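Local coordinates for protein CCMAN5 (Cellulosimicrobium cellulans, PDB 2XSG) that probably hydrolyses alpha-mannosidic linkages as a family 92 glycoside hydrolase, and serves in making mannose-6-phosphate-bearing recombinant lysosomal enzymes, at residues A414-A418 with K419-G423. Numbering follows the deposited sequence.
Sequences ADAIA and KGFDG
The ring of F421 turns an edge, not a face, to the helix end. A416 O lies near the ring plane, 3.4 Å from F421 CD1, and K419 CB sits at the edge too. Beyond these residues, the ring of Y371 meets that of F421 at about 60°. The second flat group, the D415 carboxylate, receives K419 NZ at both oxygens, 2.8 Å from OD2 and 2.9 Å from OD1. This is a salt bridge, though each hydrogen bond is weak. K419 runs extended past D415 O and bends only at its last torsion (chi4 72°), which brings NZ to the carboxylate. The carboxylate is buried; Y371, S361 and the G683 amide also bind it, while NZ reaches S684 O. A methionine at K419 would probably leave the D415 charge without its mate and S684 O without this donor. G420 takes a positive phi (86°), and its N donates to I417 O at 2.9 Å from above the carbonyl plane. F421 N bonds A416 O at 3.0 Å. A water joins I417 O to F421 O. The two backbone bonds and the glycine form a Schellman motif, closing helix 409-418 in the family 92 catalytic domain.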
ATOM      1  N   ALA A 414       1.256  -5.558  17.851  1.00  2.00           N
ATOM      2  CA  ALA A 414       2.331  -5.328  18.824  1.00  2.19           C
ATOM      3  C   ALA A 414       2.918  -3.927  18.700  1.00  2.31           C
ATOM      4  O   ALA A 414       3.380  -3.363  19.684  1.00  2.48           O
ATOM      5  CB  ALA A 414       3.417  -6.372  18.648  1.00  2.00           C
ATOM      6  N   ASP A 415       2.906  -3.384  17.480  1.00  2.79           N
ATOM      7  CA  ASP A 415       3.394  -2.036  17.195  1.00  3.52           C
ATOM      8  C   ASP A 415       2.605  -0.995  17.986  1.00  3.39           C
ATOM      9  O   ASP A 415       3.195  -0.104  18.599  1.00  3.28           O
ATOM     10  CB  ASP A 415       3.311  -1.736  15.685  1.00  3.82           C
ATOM     11  CG  ASP A 415       4.086  -0.492  15.287  1.00  5.32           C
ATOM     12  OD1 ASP A 415       5.301  -0.609  15.017  1.00  7.27           O
ATOM     13  OD2 ASP A 415       3.484   0.601  15.237  1.00  5.74           O
ATOM     14  N   ALA A 416       1.279  -1.113  17.973  1.00  3.43           N
ATOM     15  CA  ALA A 416       0.406  -0.222  18.763  1.00  3.54           C
ATOM     16  C   ALA A 416       0.584  -0.434  20.263  1.00  3.67           C
ATOM     17  O   ALA A 416       0.665   0.526  21.034  1.00  4.09           O
ATOM     18  CB  ALA A 416      -1.042  -0.400  18.360  1.00  2.90           C
ATOM     19  N   ILE A 417       0.672  -1.688  20.693  1.00  4.38           N
ATOM     20  CA  ILE A 417       0.901  -1.949  22.109  1.00  4.96           C
ATOM     21  C   ILE A 417       2.243  -1.370  22.570  1.00  5.71           C
ATOM     22  O   ILE A 417       2.299  -0.673  23.568  1.00  5.71           O
ATOM     23  CB  ILE A 417       0.782  -3.454  22.470  1.00  5.24           C
ATOM     24  CG1 ILE A 417      -0.628  -3.979  22.142  1.00  4.36           C
ATOM     25  CG2 ILE A 417       1.130  -3.664  23.953  1.00  5.70           C
ATOM     26  CD1 ILE A 417      -0.772  -5.523  22.150  1.00  8.72           C
ATOM     27  N   ALA A 418       3.325  -1.632  21.837  1.00  6.60           N
ATOM     28  CA  ALA A 418       4.638  -1.106  22.244  1.00  7.10           C
ATOM     29  C   ALA A 418       4.606   0.421  22.290  1.00  7.16           C
ATOM     30  O   ALA A 418       5.278   1.036  23.129  1.00  7.50           O
ATOM     31  CB  ALA A 418       5.738  -1.603  21.318  1.00  6.95           C
ATOM     32  N   LYS A 419       3.813   1.020  21.401  1.00  7.02           N
ATOM     33  CA  LYS A 419       3.651   2.480  21.331  1.00  7.37           C
ATOM     34  C   LYS A 419       2.680   3.059  22.374  1.00  7.64           C
ATOM     35  O   LYS A 419       2.396   4.255  22.347  1.00  8.13           O
ATOM     36  CB  LYS A 419       3.241   2.931  19.913  1.00  6.92           C
ATOM     37  CG  LYS A 419       4.401   3.051  18.928  1.00  6.91           C
ATOM     38  CD  LYS A 419       3.925   3.319  17.502  1.00  5.48           C
ATOM     39  CE  LYS A 419       5.088   3.347  16.525  1.00  4.90           C
ATOM     40  NZ  LYS A 419       5.686   2.004  16.251  1.00  4.90           N
ATOM     41  N   GLY A 420       2.182   2.219  23.283  1.00  8.10           N
ATOM     42  CA  GLY A 420       1.374   2.698  24.426  1.00  8.91           C
ATOM     43  C   GLY A 420      -0.116   2.881  24.163  1.00  9.31           C
ATOM     44  O   GLY A 420      -0.820   3.493  24.966  1.00  9.14           O
ATOM     45  N   PHE A 421      -0.597   2.375  23.032  1.00  9.38           N
ATOM     46  CA  PHE A 421      -2.029   2.366  22.738  1.00  9.86           C
ATOM     47  C   PHE A 421      -2.699   1.273  23.552  1.00 10.62           C
ATOM     48  O   PHE A 421      -2.199   0.144  23.653  1.00 10.53           O
ATOM     49  CB  PHE A 421      -2.282   2.115  21.241  1.00  9.26           C
ATOM     50  CG  PHE A 421      -1.963   3.287  20.359  1.00  8.04           C
ATOM     51  CD1 PHE A 421      -0.662   3.501  19.900  1.00  7.81           C
ATOM     52  CD2 PHE A 421      -2.963   4.185  19.979  1.00  7.41           C
ATOM     53  CE1 PHE A 421      -0.367   4.602  19.097  1.00  6.49           C
ATOM     54  CE2 PHE A 421      -2.673   5.282  19.158  1.00  6.13           C
ATOM     55  CZ  PHE A 421      -1.377   5.485  18.720  1.00  6.38           C
ATOM     56  N   ASP A 422      -3.838   1.592  24.148  1.00 12.37           N
ATOM     57  CA  ASP A 422      -4.543   0.568  24.913  1.00 13.61           C
ATOM     58  C   ASP A 422      -6.061   0.644  24.747  1.00 13.54           C
ATOM     59  O   ASP A 422      -6.562   1.470  23.976  1.00 14.12           O
ATOM     60  CB  ASP A 422      -4.109   0.600  26.386  1.00 14.46           C
ATOM     61  CG  ASP A 422      -4.489   1.887  27.087  1.00 16.06           C
ATOM     62  OD1 ASP A 422      -5.061   2.805  26.456  1.00 19.01           O
ATOM     63  OD2 ASP A 422      -4.194   1.984  28.287  1.00 19.77           O
ATOM     64  N   GLY A 423      -6.783  -0.212  25.467  1.00 13.28           N
ATOM     65  CA  GLY A 423      -8.235  -0.301  25.326  1.00 13.34           C
ATOM     66  C   GLY A 423      -8.636  -0.854  23.967  1.00 12.78           C
ATOM     67  O   GLY A 423      -9.593  -0.384  23.366  1.00 13.51           O
TER
HETATM   68  O   HOH W   1      -0.044  -0.193  25.543  1.00 14.90           O